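Local coordinates for putative alpha/beta hydrolase fold protein (Candidatus Nitrososphaera gargensis, PDB 5A62) that probably acts as a hydrolase of the alpha/beta hydrolase fold, consistent with a carboxylesterase that cleaves ester substrates, at residues Lys127-Arg141 and Phe188-Gly200. Numbering follows the deposited sequence.
Sequences KKFQEKDLEKHFRTR and FVAATVALYTIPG
The helical parts of the two segments, 136-141 and 188-194, run nearly antiparallel, at 168° with axes 10.3 Å apart, and beyond them the two segments stay side by side as far as Lys128 and Ile198, whose CA atoms lie 5.6 Å apart. At the helical end Arg141 reaches across: its chain, bent at chi3 (-68°), brings NH1 to Thr192 OG1 at 2.9 Å, the hydroxyl lying in the guanidinium plane. That hydroxyl in turn donates to Val189 O, so one oxygen links the arginine of one helix to the backbone of the other. The guanidinium is further fixed by two waters: one is shared by NH1, His137 ND1 and Thr192 O, the other by NH2, Leu134 O and Tyr196 OH. Both segments belong to the largely helical insertion between sheet strands 116-122 and 212-218, consistent with the cap region of an alpha/beta hydrolase. Midway, Leu134 CD1 sits squarely over the Tyr196 ring, a CH-pi contact 3.8 Å from the centroid, while Leu195 CD1 approaches His137 CE1 at 3.6 Å. Phe129 CE2 meets Ile198 CD1 at 3.7 Å, and Ile103 of helix 100-111 touches both residues. Lys128 curls at chi3 and chi4, carrying NZ to Ile198 O (2.8 Å) and, more weakly, to Tyr196 O.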
ATOM      1  N   LYS A 127       7.483  14.762   0.799  1.00 11.60           N
ATOM      2  CA  LYS A 127       6.114  14.895   0.390  1.00 12.86           C
ATOM      3  C   LYS A 127       5.482  13.583  -0.061  1.00 14.03           C
ATOM      4  O   LYS A 127       6.138  12.670  -0.587  1.00 14.30           O
ATOM      5  CB  LYS A 127       6.041  15.901  -0.758  1.00 15.21           C
ATOM      6  CG  LYS A 127       6.387  17.269  -0.201  1.00 18.53           C
ATOM      7  CD  LYS A 127       5.732  18.441  -0.887  1.00 23.09           C
ATOM      8  CE  LYS A 127       4.226  18.326  -0.869  1.00 26.30           C
ATOM      9  NZ  LYS A 127       3.606  19.555  -1.413  1.00 31.20           N
ATOM     10  N   LYS A 128       4.185  13.523   0.142  1.00 12.32           N
ATOM     11  CA  LYS A 128       3.379  12.525  -0.520  1.00 13.24           C
ATOM     12  C   LYS A 128       3.358  12.783  -2.001  1.00 13.05           C
ATOM     13  O   LYS A 128       3.435  13.931  -2.488  1.00 14.65           O
ATOM     14  CB  LYS A 128       1.929  12.615  -0.050  1.00 15.66           C
ATOM     15  CG  LYS A 128       1.590  11.948   1.190  1.00 20.26           C
ATOM     16  CD  LYS A 128       0.024  11.771   1.298  1.00 16.59           C
ATOM     17  CE  LYS A 128      -0.696  10.589   0.635  1.00 18.84           C
ATOM     18  NZ  LYS A 128      -0.093   9.211   0.836  1.00 18.60           N
ATOM     19  N   PHE A 129       3.201  11.732  -2.767  1.00 11.42           N
ATOM     20  CA  PHE A 129       3.041  11.848  -4.212  1.00 11.41           C
ATOM     21  C   PHE A 129       1.610  12.216  -4.561  1.00 12.73           C
ATOM     22  O   PHE A 129       0.680  11.904  -3.854  1.00 15.08           O
ATOM     23  CB  PHE A 129       3.386  10.543  -4.910  1.00 11.83           C
ATOM     24  CG  PHE A 129       4.846  10.196  -4.795  1.00 11.07           C
ATOM     25  CD1 PHE A 129       5.796  10.759  -5.615  1.00 12.08           C
ATOM     26  CD2 PHE A 129       5.278   9.306  -3.804  1.00 11.12           C
ATOM     27  CE1 PHE A 129       7.137  10.467  -5.466  1.00 12.57           C
ATOM     28  CE2 PHE A 129       6.614   8.992  -3.656  1.00 11.96           C
ATOM     29  CZ  PHE A 129       7.550   9.575  -4.477  1.00 12.17           C
ATOM     30  N   GLN A 130       1.478  12.877  -5.687  1.00 14.58           N
ATOM     31  CA  GLN A 130       0.188  12.916  -6.332  1.00 16.23           C
ATOM     32  C   GLN A 130      -0.075  11.569  -6.994  1.00 13.33           C
ATOM     33  O   GLN A 130       0.819  10.862  -7.446  1.00 14.07           O
ATOM     34  CB  GLN A 130       0.188  14.058  -7.364  1.00 18.52           C
ATOM     35  CG  GLN A 130       0.223  15.470  -6.738  1.00 22.00           C
ATOM     36  CD  GLN A 130      -0.904  15.736  -5.719  1.00 27.86           C
ATOM     37  OE1 GLN A 130      -0.683  15.880  -4.514  1.00 32.13           O
ATOM     38  NE2 GLN A 130      -2.137  15.772  -6.212  1.00 31.82           N
ATOM     39  N   GLU A 131      -1.350  11.199  -7.144  1.00 13.27           N
ATOM     40  CA  GLU A 131      -1.676   9.947  -7.817  1.00 14.74           C
ATOM     41  C   GLU A 131      -1.036   9.851  -9.180  1.00 15.58           C
ATOM     42  O   GLU A 131      -0.576   8.785  -9.562  1.00 15.40           O
ATOM     43  CB  GLU A 131      -3.214   9.729  -7.992  1.00 17.88           C
ATOM     44  CG  GLU A 131      -3.873   9.401  -6.715  1.00 20.53           C
ATOM     45  CD  GLU A 131      -5.375   9.133  -6.871  1.00 19.31           C
ATOM     46  OE1 GLU A 131      -5.847   8.763  -7.969  1.00 24.97           O
ATOM     47  OE2 GLU A 131      -5.950   9.305  -5.845  1.00 24.22           O
ATOM     48  N   LYS A 132      -1.039  10.945  -9.962  1.00 14.47           N
ATOM     49  CA  LYS A 132      -0.488  10.904 -11.261  1.00 16.31           C
ATOM     50  C   LYS A 132       1.002  10.527 -11.241  1.00 15.54           C
ATOM     51  O   LYS A 132       1.476   9.880 -12.142  1.00 16.22           O
ATOM     52  CB  LYS A 132      -0.721  12.267 -11.965  1.00 21.11           C
ATOM     53  CG  LYS A 132       0.085  13.368 -11.329  1.00 27.33           C
ATOM     54  CD  LYS A 132       0.044  14.731 -12.018  1.00 35.35           C
ATOM     55  CE  LYS A 132       0.876  15.688 -11.151  1.00 38.04           C
ATOM     56  NZ  LYS A 132       1.177  17.011 -11.800  1.00 44.67           N
ATOM     57  N   ASP A 133       1.700  10.877 -10.169  1.00 13.58           N
ATOM     58  CA  ASP A 133       3.145  10.569 -10.045  1.00 13.39           C
ATOM     59  C   ASP A 133       3.403   9.062  -9.939  1.00 13.31           C
ATOM     60  O   ASP A 133       4.495   8.574 -10.285  1.00 15.83           O
ATOM     61  CB  ASP A 133       3.723  11.216  -8.803  1.00 13.37           C
ATOM     62  CG  ASP A 133       3.619  12.735  -8.768  1.00 14.69           C
ATOM     63  OD1 ASP A 133       3.599  13.353  -9.883  1.00 16.76           O
ATOM     64  OD2 ASP A 133       3.570  13.258  -7.643  1.00 14.00           O
ATOM     65  N   LEU A 134       2.416   8.346  -9.417  1.00 12.16           N
ATOM     66  CA  LEU A 134       2.579   6.904  -9.192  1.00 11.56           C
ATOM     67  C   LEU A 134       1.910   6.039 -10.266  1.00 10.75           C
ATOM     68  O   LEU A 134       2.016   4.830 -10.251  1.00 11.27           O
ATOM     69  CB  LEU A 134       2.017   6.529  -7.823  1.00 11.94           C
ATOM     70  CG  LEU A 134       2.683   7.211  -6.651  1.00 13.28           C
ATOM     71  CD1 LEU A 134       2.158   6.703  -5.349  1.00 15.14           C
ATOM     72  CD2 LEU A 134       4.177   7.062  -6.687  1.00 13.69           C
ATOM     73  N   GLU A 135       1.262   6.666 -11.249  1.00 11.68           N
ATOM     74  CA  GLU A 135       0.568   5.885 -12.283  1.00 13.69           C
ATOM     75  C   GLU A 135       1.472   4.965 -13.035  1.00 11.60           C
ATOM     76  O   GLU A 135       1.099   3.871 -13.367  1.00 13.10           O
ATOM     77  CB  GLU A 135      -0.206   6.825 -13.242  1.00 18.73           C
ATOM     78  CG  GLU A 135      -1.309   6.086 -13.995  1.00 27.32           C
ATOM     79  CD  GLU A 135      -2.441   5.548 -13.076  1.00 33.58           C
ATOM     80  OE1 GLU A 135      -2.669   6.151 -11.962  1.00 41.35           O
ATOM     81  OE2 GLU A 135      -3.144   4.539 -13.471  1.00 34.90           O
ATOM     82  N   LYS A 136       2.710   5.362 -13.249  1.00 11.73           N
ATOM     83  CA  LYS A 136       3.656   4.536 -13.994  1.00 14.01           C
ATOM     84  C   LYS A 136       3.930   3.222 -13.339  1.00 12.40           C
ATOM     85  O   LYS A 136       4.266   2.254 -14.010  1.00 13.22           O
ATOM     86  CB  LYS A 136       4.989   5.328 -14.199  1.00 17.78           C
ATOM     87  CG  LYS A 136       5.739   5.648 -12.895  1.00 22.54           C
ATOM     88  CD  LYS A 136       7.052   6.504 -12.920  1.00 27.29           C
ATOM     89  CE  LYS A 136       6.847   7.893 -13.501  1.00 30.78           C
ATOM     90  NZ  LYS A 136       6.178   8.918 -12.590  1.00 34.70           N
ATOM     91  N   HIS A 137       3.811   3.138 -12.023  1.00 10.94           N
ATOM     92  CA  HIS A 137       4.161   1.897 -11.353  1.00 10.52           C
ATOM     93  C   HIS A 137       3.156   0.797 -11.526  1.00  9.77           C
ATOM     94  O   HIS A 137       3.436  -0.357 -11.231  1.00 10.10           O
ATOM     95  CB  HIS A 137       4.385   2.154  -9.848  1.00 11.89           C
ATOM     96  CG  HIS A 137       5.478   3.110  -9.521  1.00 16.76           C
ATOM     97  ND1 HIS A 137       5.433   3.937  -8.426  1.00 19.55           N
ATOM     98  CD2 HIS A 137       6.693   3.278 -10.060  1.00 23.18           C
ATOM     99  CE1 HIS A 137       6.514   4.693  -8.398  1.00 22.11           C
ATOM    100  NE2 HIS A 137       7.316   4.281  -9.357  1.00 23.86           N
ATOM    101  N   PHE A 138       1.934   1.085 -12.011  1.00 10.25           N
ATOM    102  CA  PHE A 138       1.061   0.002 -12.354  1.00 10.35           C
ATOM    103  C   PHE A 138       1.655  -0.875 -13.445  1.00 10.58           C
ATOM    104  O   PHE A 138       1.624  -2.077 -13.372  1.00 11.30           O
ATOM    105  CB  PHE A 138      -0.361   0.484 -12.771  1.00  9.94           C
ATOM    106  CG  PHE A 138      -1.159   1.032 -11.610  1.00  9.92           C
ATOM    107  CD1 PHE A 138      -1.920   0.189 -10.800  1.00  9.79           C
ATOM    108  CD2 PHE A 138      -1.114   2.355 -11.277  1.00 11.03           C
ATOM    109  CE1 PHE A 138      -2.619   0.707  -9.733  1.00 10.31           C
ATOM    110  CE2 PHE A 138      -1.806   2.874 -10.177  1.00 11.19           C
ATOM    111  CZ  PHE A 138      -2.564   2.023  -9.396  1.00 11.61           C
ATOM    112  N   ARG A 139       2.228  -0.248 -14.431  1.00 11.61           N
ATOM    113  CA  ARG A 139       2.776  -1.034 -15.529  0.55 12.16           C
ATOM    114  C   ARG A 139       4.104  -1.667 -15.172  1.00 11.03           C
ATOM    115  O   ARG A 139       4.333  -2.789 -15.584  1.00 12.63           O
ATOM    116  CB  ARG A 139       2.922  -0.216 -16.801  0.55 13.85           C
ATOM    117  CG  ARG A 139       3.139  -1.072 -18.048  0.55 15.95           C
ATOM    118  CD  ARG A 139       1.876  -1.869 -18.345  0.55 17.22           C
ATOM    119  NE  ARG A 139       2.015  -2.900 -19.364  0.55 20.06           N
ATOM    120  CZ  ARG A 139       2.504  -4.109 -19.149  0.55 20.54           C
ATOM    121  NH1 ARG A 139       3.040  -4.409 -17.974  0.55 21.58           N
ATOM    122  NH2 ARG A 139       2.487  -5.011 -20.118  0.55 22.05           N
ATOM    123  N   THR A 140       4.939  -1.020 -14.338  1.00  9.94           N
ATOM    124  CA  THR A 140       6.163  -1.670 -13.939  1.00  9.51           C
ATOM    125  C   THR A 140       5.857  -2.862 -13.009  1.00  9.43           C
ATOM    126  O   THR A 140       6.482  -3.910 -13.122  1.00  8.75           O
ATOM    127  CB  THR A 140       7.178  -0.744 -13.287  1.00 10.83           C
ATOM    128  OG1 THR A 140       6.572  -0.122 -12.137  1.00 11.48           O
ATOM    129  CG2 THR A 140       7.590   0.334 -14.301  1.00 12.57           C
ATOM    130  N   ARG A 141       4.877  -2.742 -12.112  1.00  9.22           N
ATOM    131  CA  ARG A 141       4.483  -3.901 -11.313  1.00  9.24           C
ATOM    132  C   ARG A 141       4.027  -5.069 -12.205  1.00  9.01           C
ATOM    133  O   ARG A 141       4.381  -6.215 -11.963  1.00  9.01           O
ATOM    134  CB  ARG A 141       3.383  -3.568 -10.288  1.00  8.75           C
ATOM    135  CG  ARG A 141       3.898  -2.825  -9.056  1.00  8.27           C
ATOM    136  CD  ARG A 141       2.822  -2.713  -7.977  1.00  8.75           C
ATOM    137  NE  ARG A 141       1.749  -1.857  -8.354  1.00  8.73           N
ATOM    138  CZ  ARG A 141       1.747  -0.550  -8.215  1.00  7.83           C
ATOM    139  NH1 ARG A 141       2.791   0.006  -7.637  1.00  8.72           N
ATOM    140  NH2 ARG A 141       0.751   0.178  -8.660  1.00  8.78           N
ATOM    141  N   PHE A 188      10.026  -5.373  -5.030  1.00  6.80           N
ATOM    142  CA  PHE A 188       9.698  -4.264  -5.890  1.00  7.10           C
ATOM    143  C   PHE A 188       8.236  -3.890  -5.730  1.00  6.90           C
ATOM    144  O   PHE A 188       7.915  -2.699  -5.590  1.00  7.20           O
ATOM    145  CB  PHE A 188      10.009  -4.667  -7.348  1.00  7.17           C
ATOM    146  CG  PHE A 188       9.709  -3.539  -8.297  1.00  7.42           C
ATOM    147  CD1 PHE A 188      10.588  -2.488  -8.473  1.00  8.40           C
ATOM    148  CD2 PHE A 188       8.541  -3.533  -9.039  1.00  8.76           C
ATOM    149  CE1 PHE A 188      10.263  -1.437  -9.328  1.00  8.56           C
ATOM    150  CE2 PHE A 188       8.233  -2.496  -9.875  1.00  9.27           C
ATOM    151  CZ  PHE A 188       9.057  -1.470  -9.981  1.00  8.95           C
ATOM    152  N   VAL A 189       7.356  -4.882  -5.846  1.00  7.36           N
ATOM    153  CA  VAL A 189       5.941  -4.649  -5.726  1.00  7.39           C
ATOM    154  C   VAL A 189       5.605  -3.992  -4.406  1.00  7.02           C
ATOM    155  O   VAL A 189       4.931  -2.960  -4.364  1.00  7.18           O
ATOM    156  CB  VAL A 189       5.151  -5.906  -5.981  1.00  7.70           C
ATOM    157  CG1 VAL A 189       3.697  -5.699  -5.690  1.00  8.15           C
ATOM    158  CG2 VAL A 189       5.336  -6.330  -7.442  1.00  9.11           C
ATOM    159  N   ALA A 190       6.087  -4.530  -3.297  1.00  6.41           N
ATOM    160  CA  ALA A 190       5.752  -3.993  -2.007  1.00  6.62           C
ATOM    161  C   ALA A 190       6.259  -2.577  -1.839  1.00  6.54           C
ATOM    162  O   ALA A 190       5.593  -1.749  -1.216  1.00  6.44           O
ATOM    163  CB  ALA A 190       6.306  -4.821  -0.929  1.00  6.62           C
ATOM    164  N   ALA A 191       7.428  -2.253  -2.317  1.00  5.99           N
ATOM    165  CA  ALA A 191       8.001  -0.936  -2.119  1.00  6.25           C
ATOM    166  C   ALA A 191       7.183   0.108  -2.869  1.00  6.36           C
ATOM    167  O   ALA A 191       6.914   1.197  -2.368  1.00  6.83           O
ATOM    168  CB  ALA A 191       9.448  -0.911  -2.477  1.00  7.00           C
ATOM    169  N   THR A 192       6.849  -0.233  -4.101  1.00  6.35           N
ATOM    170  CA  THR A 192       6.059   0.691  -4.877  1.00  6.41           C
ATOM    171  C   THR A 192       4.659   0.938  -4.256  1.00  6.52           C
ATOM    172  O   THR A 192       4.110   2.039  -4.227  1.00  7.65           O
ATOM    173  CB  THR A 192       5.974   0.341  -6.346  1.00  7.15           C
ATOM    174  OG1 THR A 192       5.280  -0.887  -6.512  1.00  8.14           O
ATOM    175  CG2 THR A 192       7.304   0.319  -7.021  1.00  8.11           C
ATOM    176  N   VAL A 193       4.044  -0.123  -3.754  1.00  6.50           N
ATOM    177  CA  VAL A 193       2.764   0.009  -3.068  1.00  6.67           C
ATOM    178  C   VAL A 193       2.942   0.917  -1.806  1.00  7.04           C
ATOM    179  O   VAL A 193       2.091   1.723  -1.477  1.00  7.49           O
ATOM    180  CB  VAL A 193       2.178  -1.371  -2.745  1.00  7.44           C
ATOM    181  CG1 VAL A 193       1.022  -1.247  -1.764  1.00  7.98           C
ATOM    182  CG2 VAL A 193       1.774  -2.084  -4.022  1.00  8.11           C
ATOM    183  N   ALA A 194       4.037   0.715  -1.073  1.00  6.50           N
ATOM    184  CA  ALA A 194       4.287   1.469   0.139  1.00  6.22           C
ATOM    185  C   ALA A 194       4.316   2.959  -0.105  1.00  6.74           C
ATOM    186  O   ALA A 194       4.093   3.748   0.818  1.00  6.67           O
ATOM    187  CB  ALA A 194       5.530   1.011   0.835  1.00  7.04           C
ATOM    188  N   LEU A 195       4.650   3.369  -1.312  1.00  7.08           N
ATOM    189  CA  LEU A 195       4.680   4.819  -1.581  1.00  7.60           C
ATOM    190  C   LEU A 195       3.349   5.466  -1.322  1.00  8.39           C
ATOM    191  O   LEU A 195       3.297   6.659  -1.034  1.00  9.12           O
ATOM    192  CB  LEU A 195       5.137   5.090  -3.031  1.00  8.42           C
ATOM    193  CG  LEU A 195       6.563   4.585  -3.333  1.00  8.56           C
ATOM    194  CD1 LEU A 195       6.846   4.830  -4.780  1.00  9.18           C
ATOM    195  CD2 LEU A 195       7.590   5.223  -2.440  1.00  8.54           C
ATOM    196  N   TYR A 196       2.261   4.764  -1.473  1.00  7.12           N
ATOM    197  CA  TYR A 196       0.926   5.330  -1.160  1.00  7.48           C
ATOM    198  C   TYR A 196       0.675   5.599   0.294  1.00  8.30           C
ATOM    199  O   TYR A 196      -0.277   6.266   0.684  1.00  8.45           O
ATOM    200  CB  TYR A 196      -0.180   4.382  -1.637  1.00  8.36           C
ATOM    201  CG  TYR A 196      -0.352   4.316  -3.131  1.00  8.30           C
ATOM    202  CD1 TYR A 196      -1.221   5.192  -3.751  1.00  8.35           C
ATOM    203  CD2 TYR A 196       0.257   3.371  -3.920  1.00  8.83           C
ATOM    204  CE1 TYR A 196      -1.390   5.168  -5.111  1.00  9.78           C
ATOM    205  CE2 TYR A 196       0.025   3.327  -5.271  1.00  8.83           C
ATOM    206  CZ  TYR A 196      -0.793   4.240  -5.856  1.00  9.57           C
ATOM    207  OH  TYR A 196      -1.001   4.184  -7.241  1.00 11.93           O
ATOM    208  N   THR A 197       1.539   5.048   1.158  1.00  8.24           N
ATOM    209  CA  THR A 197       1.351   5.113   2.608  1.00  8.02           C
ATOM    210  C   THR A 197       2.176   6.196   3.244  1.00  8.45           C
ATOM    211  O   THR A 197       2.187   6.302   4.493  1.00  9.89           O
ATOM    212  CB  THR A 197       1.651   3.766   3.294  1.00  7.90           C
ATOM    213  OG1 THR A 197       3.064   3.548   3.275  1.00  7.66           O
ATOM    214  CG2 THR A 197       0.983   2.657   2.586  1.00  9.14           C
ATOM    215  N   ILE A 198       2.828   7.057   2.450  1.00  9.00           N
ATOM    216  CA  ILE A 198       3.598   8.191   3.034  1.00  9.14           C
ATOM    217  C   ILE A 198       2.578   9.141   3.700  1.00 10.60           C
ATOM    218  O   ILE A 198       1.593   9.488   3.024  1.00 10.98           O
ATOM    219  CB  ILE A 198       4.301   8.940   1.947  1.00  9.90           C
ATOM    220  CG1 ILE A 198       5.356   8.063   1.256  1.00  9.84           C
ATOM    221  CG2 ILE A 198       4.918  10.203   2.487  1.00  9.87           C
ATOM    222  CD1 ILE A 198       5.822   8.673  -0.059  1.00 10.52           C
ATOM    223  N   PRO A 199       2.788   9.534   4.919  1.00 10.37           N
ATOM    224  CA  PRO A 199       1.816  10.442   5.590  1.00 12.76           C
ATOM    225  C   PRO A 199       1.880  11.805   4.962  1.00 14.24           C
ATOM    226  O   PRO A 199       2.927  12.244   4.470  1.00 16.72           O
ATOM    227  CB  PRO A 199       2.242  10.466   7.026  1.00 14.48           C
ATOM    228  CG  PRO A 199       3.181   9.370   7.206  1.00 13.85           C
ATOM    229  CD  PRO A 199       3.769   9.025   5.844  1.00 11.51           C
ATOM    230  N   GLY A 200       0.771  12.540   5.046  1.00 15.95           N
ATOM    231  CA  GLY A 200       0.738  13.893   4.462  1.00 17.94           C
ATOM    232  C   GLY A 200       1.407  14.962   5.303  1.00 16.23           C
ATOM    233  O   GLY A 200       1.482  16.084   4.832  1.00 25.14           O
TER
HETATM  234  O   HOH W   1       2.151   9.128  -1.549  1.00 15.44           O
HETATM  235  O   HOH W   2      -1.627   6.307  -8.971  1.00 19.88           O
HETATM  236  O   HOH W   3       1.091   3.007  -8.378  1.00 11.89           O
HETATM  237  O   HOH W   4       3.301   2.846  -6.783  1.00 11.37           O